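Local coordinates for c-di-GMP synthase (Capnocytophaga granulosa, PDB 6WT9), which makes the cyclic dinucleotide 3',3'-c-di-GMP from two molecules of GTP, as the second-messenger synthase of a CBASS antiphage defence system, at residues 57-62 and 181-186; 63-68 and 80-85; 240-245 and 281-286. One frame throughout, in Å; residues are numbered along the deposited sequence.

One long helix serving two neighbours illustrates how chemistry follows place in a fold. Contacts 1 and 2 both use helix 54-71 and reach the same mixed sheet; their centres lie about 10 Å apart and they touch, with Ala63 of contact 2 packed on Arg185 of contact 1. Contact 2 is the buried one, made by tyrosine rings against a helix. Contact 1 is partly buried and combines a selenomethionine methyl, a guanidinium and a bridging water at a hairpin turn. Contact 3 stands apart, about 31 Å from contact 1 and 29 Å from contact 2, centre to centre. Also partly buried, it joins a helical corner to a loop, and an arginine binding backbone carbonyls dominates it.

Contact 1 (57-62 and 181-186); sequences TNKSRE and KSMGRD
Selenomethionine Met183 and Arg185 reach from a beta hairpin onto Lys59, Ser60 and Glu62 of helix 54-71. The hairpin joins strands 176-180 and 185-194, and its turn closes in a G1 beta bulge, in which Gly184, at positive phi, and Arg185 both face Asn180. The closer packing begins at one methyl group. Met183 bends at its last torsion (chi3 64°), which turns CE onto the helix, 3.4 Å from Lys59 O. At the start of the strand, Arg185 bends at chi2 (-63°) and brings its guanidinium edge toward buried Ser60, with NE of Arg185 3.9 Å from Ser60 OG. That is too long for a hydrogen bond; the Ser60 hydroxyl is hydrogen-bonded with Ser96 O. The arginine, itself buried, also packs on Tyr56 and Ala63. The solvent side is looser, with Glu62 exposed and Lys59 partly so. There the Met183 methyl lies against the length of the Glu62 side chain, which it crosses at about a right angle; Glu62 CD is 3.7 Å from Met183 CE. Lys59 crosses the arginine at a slant, its CD 3.8 Å from Arg185 NH2. The two positive ends come near each other, Lys59 NZ lying 4.4 Å from Arg185 NH2, a closeness that a long, weak ion pair from Glu20 to the guanidinium may ease. No direct hydrogen bond joins the two segments. Instead the helix and the start of the strand share a water, which sits 3.2 Å from Ser60 O and 2.9 Å from Asp186 O.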
loop_
_atom_site.group_PDB
_atom_site.type_symbol
_atom_site.label_atom_id
_atom_site.label_comp_id
_atom_site.label_asym_id
_atom_site.label_seq_id
_atom_site.Cartn_x
_atom_site.Cartn_y
_atom_site.Cartn_z
ATOM N N THR A 57 -3.032 -9.973 8.501
ATOM C CA THR A 57 -3.397 -8.562 8.582
ATOM C C THR A 57 -3.842 -8.181 9.989
ATOM O O THR A 57 -3.522 -7.089 10.473
ATOM C CB THR A 57 -4.493 -8.247 7.565
ATOM O OG1 THR A 57 -4.068 -8.664 6.262
ATOM C CG2 THR A 57 -4.786 -6.751 7.535
ATOM N N ASN A 58 -4.574 -9.070 10.665
ATOM C CA ASN A 58 -5.038 -8.760 12.015
ATOM C C ASN A 58 -3.873 -8.628 12.987
ATOM O O ASN A 58 -3.919 -7.801 13.906
ATOM C CB ASN A 58 -6.017 -9.830 12.500
ATOM C CG ASN A 58 -7.311 -9.829 11.716
ATOM O OD1 ASN A 58 -7.646 -8.848 11.055
ATOM N ND2 ASN A 58 -8.048 -10.933 11.787
ATOM N N LYS A 59 -2.821 -9.429 12.804
ATOM C CA LYS A 59 -1.662 -9.323 13.683
ATOM C C LYS A 59 -0.853 -8.064 13.392
ATOM O O LYS A 59 -0.278 -7.472 14.313
ATOM C CB LYS A 59 -0.785 -10.568 13.556
ATOM C CG LYS A 59 -1.527 -11.864 13.844
ATOM C CD LYS A 59 -0.595 -13.066 13.847
ATOM C CE LYS A 59 0.308 -13.071 15.070
ATOM N NZ LYS A 59 1.100 -14.330 15.167
ATOM N N SER A 60 -0.796 -7.640 12.129
ATOM C CA SER A 60 -0.139 -6.377 11.812
ATOM C C SER A 60 -0.901 -5.204 12.410
ATOM O O SER A 60 -0.294 -4.258 12.927
ATOM C CB SER A 60 -0.003 -6.218 10.299
ATOM O OG SER A 60 0.803 -7.245 9.749
ATOM N N ARG A 61 -2.234 -5.250 12.355
ATOM C CA ARG A 61 -3.035 -4.213 12.994
ATOM C C ARG A 61 -2.942 -4.297 14.512
ATOM O O ARG A 61 -3.032 -3.273 15.196
ATOM C CB ARG A 61 -4.490 -4.320 12.540
ATOM C CG ARG A 61 -5.179 -2.978 12.357
ATOM C CD ARG A 61 -6.646 -3.139 11.981
ATOM N NE ARG A 61 -7.268 -1.857 11.661
ATOM C CZ ARG A 61 -7.690 -0.982 12.570
ATOM N NH1 ARG A 61 -7.555 -1.244 13.863
ATOM N NH2 ARG A 61 -8.244 0.161 12.185
ATOM N N GLU A 62 -2.754 -5.505 15.050
ATOM C CA GLU A 62 -2.637 -5.671 16.495
ATOM C C GLU A 62 -1.320 -5.105 17.014
ATOM O O GLU A 62 -1.271 -4.543 18.115
ATOM C CB GLU A 62 -2.773 -7.150 16.858
ATOM C CG GLU A 62 -2.547 -7.465 18.327
ATOM C CD GLU A 62 -2.706 -8.942 18.635
ATOM O OE1 GLU A 62 -3.330 -9.657 17.821
ATOM O OE2 GLU A 62 -2.206 -9.387 19.689
ATOM N N LYS A 181 9.256 -7.884 18.994
ATOM C CA LYS A 181 9.952 -9.157 18.842
ATOM C C LYS A 181 9.064 -10.337 19.217
ATOM O O LYS A 181 9.277 -11.450 18.723
ATOM C CB LYS A 181 11.229 -9.167 19.683
ATOM C CG LYS A 181 12.208 -8.059 19.333
ATOM C CD LYS A 181 13.601 -8.355 19.869
ATOM C CE LYS A 181 13.585 -8.593 21.369
ATOM N NZ LYS A 181 14.951 -8.869 21.896
ATOM N N SER A 182 8.071 -10.117 20.082
ATOM C CA SER A 182 7.152 -11.193 20.434
ATOM C C SER A 182 6.261 -11.578 19.262
ATOM O O SER A 182 5.896 -12.751 19.121
ATOM C CB SER A 182 6.302 -10.783 21.637
ATOM O OG SER A 182 5.359 -11.789 21.962
HETATM N N MSE A 183 5.909 -10.617 18.412
HETATM C CA MSE A 183 5.004 -10.871 17.297
HETATM C C MSE A 183 5.728 -10.930 15.959
HETATM O O MSE A 183 5.176 -11.409 14.970
HETATM C CB MSE A 183 3.920 -9.794 17.236
HETATM C CG MSE A 183 3.154 -9.597 18.528
HETATM SE SE MSE A 183 1.693 -8.329 18.305
HETATM C CE MSE A 183 0.620 -9.337 17.026
ATOM N N GLY A 184 6.962 -10.435 15.927
ATOM C CA GLY A 184 7.700 -10.365 14.680
ATOM C C GLY A 184 7.129 -9.383 13.681
ATOM O O GLY A 184 7.182 -9.637 12.474
ATOM N N ARG A 185 6.580 -8.267 14.154
ATOM C CA ARG A 185 5.969 -7.260 13.301
ATOM C C ARG A 185 6.626 -5.907 13.540
ATOM O O ARG A 185 7.105 -5.616 14.641
ATOM C CB ARG A 185 4.459 -7.153 13.557
ATOM C CG ARG A 185 3.682 -8.439 13.319
ATOM C CD ARG A 185 3.760 -8.883 11.867
ATOM N NE ARG A 185 2.840 -9.981 11.584
ATOM C CZ ARG A 185 3.133 -11.267 11.754
ATOM N NH1 ARG A 185 4.327 -11.624 12.206
ATOM N NH2 ARG A 185 2.231 -12.197 11.472
ATOM N N ASP A 186 6.642 -5.081 12.499
ATOM C CA ASP A 186 7.198 -3.739 12.568
ATOM C C ASP A 186 6.086 -2.700 12.520
ATOM O O ASP A 186 5.054 -2.896 11.873
ATOM C CB ASP A 186 8.188 -3.487 11.427
ATOM C CG ASP A 186 9.512 -4.192 11.638
ATOM O OD1 ASP A 186 9.797 -4.587 12.788
ATOM O OD2 ASP A 186 10.271 -4.345 10.658
HETATM O O HOH W 1 2.656 -4.549 11.696
#

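Contact 2 (63-68 and 80-85); sequences AGEKVK and YQYQGS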
loop_
_atom_site.group_PDB
_atom_site.type_symbol
_atom_site.label_atom_id
_atom_site.label_comp_id
_atom_site.label_asym_id
_atom_site.label_seq_id
_atom_site.Cartn_x
_atom_site.Cartn_y
_atom_site.Cartn_z
ATOM N N ALA A 63 -0.241 -5.242 16.237
ATOM C CA ALA A 63 1.041 -4.679 16.648
ATOM C C ALA A 63 0.973 -3.158 16.725
ATOM O O ALA A 63 1.544 -2.548 17.636
ATOM C CB ALA A 63 2.145 -5.123 15.688
ATOM N N GLY A 64 0.280 -2.529 15.774
ATOM C CA GLY A 64 0.061 -1.097 15.863
ATOM C C GLY A 64 -0.808 -0.712 17.042
ATOM O O GLY A 64 -0.663 0.382 17.594
ATOM N N GLU A 65 -1.715 -1.604 17.448
ATOM C CA GLU A 65 -2.582 -1.319 18.585
ATOM C C GLU A 65 -1.796 -1.332 19.891
ATOM O O GLU A 65 -2.064 -0.528 20.791
ATOM C CB GLU A 65 -3.727 -2.331 18.630
ATOM C CG GLU A 65 -4.868 -1.952 19.557
ATOM C CD GLU A 65 -5.453 -0.594 19.229
ATOM O OE1 GLU A 65 -5.231 0.352 20.014
ATOM O OE2 GLU A 65 -6.124 -0.469 18.183
ATOM N N LYS A 66 -0.818 -2.232 20.009
ATOM C CA LYS A 66 0.018 -2.258 21.205
ATOM C C LYS A 66 0.905 -1.023 21.285
ATOM O O LYS A 66 1.145 -0.497 22.378
ATOM C CB LYS A 66 0.864 -3.531 21.229
ATOM C CG LYS A 66 0.066 -4.806 21.456
ATOM C CD LYS A 66 0.973 -6.029 21.418
ATOM C CE LYS A 66 0.191 -7.312 21.641
ATOM N NZ LYS A 66 -0.439 -7.344 22.990
ATOM N N VAL A 67 1.407 -0.549 20.142
ATOM C CA VAL A 67 2.163 0.701 20.131
ATOM C C VAL A 67 1.286 1.851 20.605
ATOM O O VAL A 67 1.726 2.713 21.375
ATOM C CB VAL A 67 2.737 0.968 18.726
ATOM C CG1 VAL A 67 3.439 2.314 18.681
ATOM C CG2 VAL A 67 3.689 -0.143 18.326
ATOM N N LYS A 68 0.024 1.868 20.168
ATOM C CA LYS A 68 -0.904 2.913 20.589
ATOM C C LYS A 68 -1.089 2.920 22.103
ATOM O O LYS A 68 -1.088 3.986 22.729
ATOM C CB LYS A 68 -2.244 2.724 19.878
ATOM C CG LYS A 68 -3.324 3.713 20.272
ATOM C CD LYS A 68 -4.595 3.464 19.472
ATOM C CE LYS A 68 -5.740 4.344 19.945
ATOM N NZ LYS A 68 -6.985 4.098 19.165
ATOM N N TYR A 80 -5.016 8.954 17.480
ATOM C CA TYR A 80 -4.260 7.915 16.797
ATOM C C TYR A 80 -5.037 7.416 15.587
ATOM O O TYR A 80 -6.199 7.018 15.714
ATOM C CB TYR A 80 -3.954 6.756 17.746
ATOM C CG TYR A 80 -3.194 7.174 18.982
ATOM C CD1 TYR A 80 -1.807 7.223 18.980
ATOM C CD2 TYR A 80 -3.863 7.520 20.150
ATOM C CE1 TYR A 80 -1.105 7.608 20.107
ATOM C CE2 TYR A 80 -3.168 7.907 21.281
ATOM C CZ TYR A 80 -1.789 7.947 21.254
ATOM O OH TYR A 80 -1.089 8.329 22.374
ATOM N N GLN A 81 -4.394 7.443 14.422
ATOM C CA GLN A 81 -4.946 6.891 13.195
ATOM C C GLN A 81 -3.894 6.017 12.527
ATOM O O GLN A 81 -2.718 6.022 12.900
ATOM C CB GLN A 81 -5.411 7.992 12.230
ATOM C CG GLN A 81 -6.490 8.906 12.790
ATOM C CD GLN A 81 -7.734 8.154 13.225
ATOM O OE1 GLN A 81 -8.064 7.102 12.680
ATOM N NE2 GLN A 81 -8.428 8.695 14.219
ATOM N N TYR A 82 -4.327 5.262 11.524
ATOM C CA TYR A 82 -3.450 4.360 10.798
ATOM C C TYR A 82 -3.435 4.709 9.317
ATOM O O TYR A 82 -4.441 5.150 8.750
ATOM C CB TYR A 82 -3.877 2.897 10.982
ATOM C CG TYR A 82 -3.725 2.399 12.403
ATOM C CD1 TYR A 82 -4.796 2.418 13.284
ATOM C CD2 TYR A 82 -2.505 1.918 12.863
ATOM C CE1 TYR A 82 -4.661 1.967 14.582
ATOM C CE2 TYR A 82 -2.360 1.464 14.159
ATOM C CZ TYR A 82 -3.440 1.492 15.015
ATOM O OH TYR A 82 -3.300 1.042 16.306
ATOM N N GLN A 83 -2.275 4.513 8.699
ATOM C CA GLN A 83 -2.129 4.604 7.257
ATOM C C GLN A 83 -1.257 3.446 6.795
ATOM O O GLN A 83 -0.588 2.792 7.600
ATOM C CB GLN A 83 -1.521 5.945 6.822
ATOM C CG GLN A 83 -0.050 6.089 7.164
ATOM C CD GLN A 83 0.549 7.391 6.668
ATOM O OE1 GLN A 83 -0.119 8.186 6.010
ATOM N NE2 GLN A 83 1.819 7.613 6.982
ATOM N N GLY A 84 -1.272 3.197 5.496
ATOM C CA GLY A 84 -0.508 2.113 4.907
ATOM C C GLY A 84 -1.384 1.201 4.071
ATOM O O GLY A 84 -2.610 1.271 4.085
ATOM N N SER A 85 -0.704 0.321 3.329
ATOM C CA SER A 85 -1.401 -0.625 2.463
ATOM C C SER A 85 -2.343 -1.530 3.250
ATOM O O SER A 85 -3.347 -2.005 2.704
ATOM C CB SER A 85 -0.384 -1.464 1.690
ATOM O OG SER A 85 0.458 -0.644 0.900
#
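Gly64 and Lys68 meet Tyr82 and Tyr80 in a buried helix-on-sheet contact, where helix 54-71 lies over strand 78-83, the edge of the sheet paired with strand 98-104. The axes of segments 63-68 and 80-83 pass 10.2 Å apart and run roughly antiparallel, at 152°. Two tyrosines two residues apart on the strand point at the helix, and each is met differently. Tyr80 takes a lysine chain over its face: Lys68 CG stands 3.9 Å from the ring centroid, 21° off the normal, a CH-pi contact shifted toward the rim. With CG anti to the backbone N (chi1 177°), the extended chain of Lys68 leaves the face on the CB side, where Lys68 CE is 3.7 Å from Tyr80 CB. Tyr82 instead presents an edge. Because Gly64 carries no side chain, the ring can come close to the helix backbone, with Tyr82 CE2 3.9 Å from Gly64 CA. This pairing belongs to the nucleotidyltransferase fold of the CD-NTase family; directly beyond the strand come Gly84 and Ser85, consistent with the Gly-Ser signature of pol-beta-type nucleotidyltransferases. Strand 98-104 supplies further cover, as Ile98 and Leu100 both touch Tyr82. At its far end the ring carries the hydroxyl in among polar helix atoms: Tyr82 OH is 3.0 Å from Gly64 O. The CB of Glu65 points away overall, though it still brushes the Tyr82 hydroxyl, and a bend at chi2 brings the carboxylate nearer, steeply inclined to the ring, with Glu65 OE2 3.7 Å from Tyr82 OH.

Contact 3 (240-245 and 281-286); sequences SETKGR and NKYLHS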
loop_
_atom_site.group_PDB
_atom_site.type_symbol
_atom_site.label_atom_id
_atom_site.label_comp_id
_atom_site.label_asym_id
_atom_site.label_seq_id
_atom_site.Cartn_x
_atom_site.Cartn_y
_atom_site.Cartn_z
ATOM N N SER A 240 -15.097 -1.375 -3.359
ATOM C CA SER A 240 -16.405 -1.895 -2.978
ATOM C C SER A 240 -17.388 -1.815 -4.140
ATOM O O SER A 240 -18.200 -2.727 -4.338
ATOM C CB SER A 240 -16.936 -1.129 -1.765
ATOM O OG SER A 240 -18.130 -1.711 -1.270
ATOM N N GLU A 241 -17.323 -0.734 -4.929
ATOM C CA GLU A 241 -18.199 -0.604 -6.091
ATOM C C GLU A 241 -17.922 -1.682 -7.129
ATOM O O GLU A 241 -18.828 -2.079 -7.872
ATOM C CB GLU A 241 -18.036 0.771 -6.740
ATOM C CG GLU A 241 -18.234 1.955 -5.814
ATOM C CD GLU A 241 -17.959 3.276 -6.508
ATOM O OE1 GLU A 241 -18.712 3.624 -7.443
ATOM O OE2 GLU A 241 -16.984 3.960 -6.132
ATOM N N THR A 242 -16.681 -2.159 -7.207
ATOM C CA THR A 242 -16.281 -3.136 -8.210
ATOM C C THR A 242 -16.064 -4.521 -7.612
ATOM O O THR A 242 -15.439 -5.374 -8.248
ATOM C CB THR A 242 -15.019 -2.665 -8.931
ATOM O OG1 THR A 242 -13.927 -2.616 -8.006
ATOM C CG2 THR A 242 -15.238 -1.279 -9.516
ATOM N N LYS A 243 -16.570 -4.756 -6.402
ATOM C CA LYS A 243 -16.484 -6.055 -5.733
ATOM C C LYS A 243 -15.038 -6.544 -5.640
ATOM O O LYS A 243 -14.724 -7.701 -5.931
ATOM C CB LYS A 243 -17.369 -7.091 -6.429
ATOM C CG LYS A 243 -18.862 -6.797 -6.363
ATOM C CD LYS A 243 -19.340 -6.025 -7.584
ATOM C CE LYS A 243 -20.857 -5.948 -7.628
ATOM N NZ LYS A 243 -21.337 -5.291 -8.874
ATOM N N GLY A 244 -14.152 -5.644 -5.223
ATOM C CA GLY A 244 -12.770 -5.987 -4.965
ATOM C C GLY A 244 -11.845 -5.949 -6.162
ATOM O O GLY A 244 -10.651 -6.233 -6.005
ATOM N N ARG A 245 -12.345 -5.594 -7.347
ATOM C CA ARG A 245 -11.517 -5.670 -8.549
ATOM C C ARG A 245 -10.403 -4.628 -8.551
ATOM O O ARG A 245 -9.307 -4.900 -9.056
ATOM C CB ARG A 245 -12.389 -5.520 -9.796
ATOM C CG ARG A 245 -13.239 -6.745 -10.102
ATOM C CD ARG A 245 -14.311 -6.423 -11.129
ATOM N NE ARG A 245 -15.061 -7.604 -11.545
ATOM C CZ ARG A 245 -16.146 -8.055 -10.925
ATOM N NH1 ARG A 245 -16.612 -7.426 -9.855
ATOM N NH2 ARG A 245 -16.765 -9.137 -11.376
ATOM N N ASN A 281 -16.469 1.423 -15.637
ATOM C CA ASN A 281 -17.209 0.713 -16.675
ATOM C C ASN A 281 -16.325 -0.155 -17.559
ATOM O O ASN A 281 -16.856 -0.960 -18.329
ATOM C CB ASN A 281 -17.983 1.706 -17.543
ATOM C CG ASN A 281 -17.081 2.721 -18.215
ATOM O OD1 ASN A 281 -16.505 2.457 -19.272
ATOM N ND2 ASN A 281 -16.952 3.892 -17.604
ATOM N N LYS A 282 -15.002 -0.018 -17.473
ATOM C CA LYS A 282 -14.121 -0.848 -18.284
ATOM C C LYS A 282 -13.848 -2.210 -17.662
ATOM O O LYS A 282 -13.495 -3.144 -18.389
ATOM C CB LYS A 282 -12.797 -0.123 -18.536
ATOM C CG LYS A 282 -12.913 1.082 -19.450
ATOM C CD LYS A 282 -11.539 1.598 -19.834
ATOM C CE LYS A 282 -11.633 2.724 -20.848
ATOM N NZ LYS A 282 -12.335 3.914 -20.296
ATOM N N TYR A 283 -14.003 -2.352 -16.342
ATOM C CA TYR A 283 -13.723 -3.630 -15.697
ATOM C C TYR A 283 -14.813 -4.037 -14.710
ATOM O O TYR A 283 -14.550 -4.854 -13.821
ATOM C CB TYR A 283 -12.359 -3.601 -14.983
ATOM C CG TYR A 283 -12.235 -2.600 -13.850
ATOM C CD1 TYR A 283 -11.919 -1.269 -14.100
ATOM C CD2 TYR A 283 -12.406 -2.995 -12.529
ATOM C CE1 TYR A 283 -11.795 -0.355 -13.063
ATOM C CE2 TYR A 283 -12.285 -2.090 -11.488
ATOM C CZ TYR A 283 -11.979 -0.773 -11.761
ATOM O OH TYR A 283 -11.857 0.130 -10.729
ATOM N N LEU A 284 -16.031 -3.506 -14.862
ATOM C CA LEU A 284 -17.101 -3.755 -13.897
ATOM C C LEU A 284 -17.362 -5.247 -13.726
ATOM O O LEU A 284 -17.473 -5.743 -12.600
ATOM C CB LEU A 284 -18.375 -3.031 -14.344
ATOM C CG LEU A 284 -19.378 -2.503 -13.312
ATOM C CD1 LEU A 284 -20.520 -1.791 -14.022
ATOM C CD2 LEU A 284 -19.924 -3.589 -12.391
ATOM N N HIS A 285 -17.459 -5.980 -14.836
ATOM C CA HIS A 285 -17.823 -7.392 -14.810
ATOM C C HIS A 285 -16.663 -8.308 -15.176
ATOM O O HIS A 285 -16.881 -9.501 -15.412
ATOM C CB HIS A 285 -19.004 -7.645 -15.750
ATOM C CG HIS A 285 -20.139 -6.688 -15.563
ATOM N ND1 HIS A 285 -20.799 -6.537 -14.362
ATOM C CD2 HIS A 285 -20.733 -5.830 -16.427
ATOM C CE1 HIS A 285 -21.748 -5.628 -14.493
ATOM N NE2 HIS A 285 -21.729 -5.183 -15.737
ATOM N N SER A 286 -15.442 -7.787 -15.217
ATOM C CA SER A 286 -14.300 -8.586 -15.640
ATOM C C SER A 286 -13.905 -9.588 -14.562
ATOM O O SER A 286 -13.954 -9.289 -13.366
ATOM C CB SER A 286 -13.117 -7.673 -15.962
ATOM O OG SER A 286 -13.488 -6.685 -16.906
#
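Arg245 ties the loop 281-286 to a sharp helical corner, and Thr242 adds a methyl against the same loop. The corner is built from two motifs: a Schellman motif, with Lys243 at positive phi, ends helix 228-241, and a type I' beta turn from Thr242 to Arg245 leads into helix 245-259, with Gly244 at its N-cap. Hydrogen bonding rests on the arginine. Its NE donates to Ser286 O at 2.7 Å, nearly straight (162°) and on a lone pair in the carbonyl plane. On the corner side, Arg245 NH1 donates to Thr242 O at 2.9 Å from above the carbonyl plane, while the backbone N of Arg245 reaches that oxygen from the opposite face. With both acceptors close to its plane, the guanidinium is fixed in its rotation. A third carbonyl sits over the face without a hydrogen bond: Leu284 O lies above the centre, 3.1 Å from Arg245 CZ, where positive charge would probably favour it. Nonpolar contact falls to Tyr283, whose ring also packs on Leu246 and Met249 of helix 245-259 and on Leu291 and Ile294 of helix 291-304. CG of Tyr283 stands between the backbone N and the carbonyl carbon (chi1 63°), which swings the ring toward the corner. Its edge meets the foot of the arginine, Tyr283 CD2 being 3.7 Å from Arg245 CB, and Thr242 CG2 approaches obliquely to 3.6 Å from Tyr283 CE2.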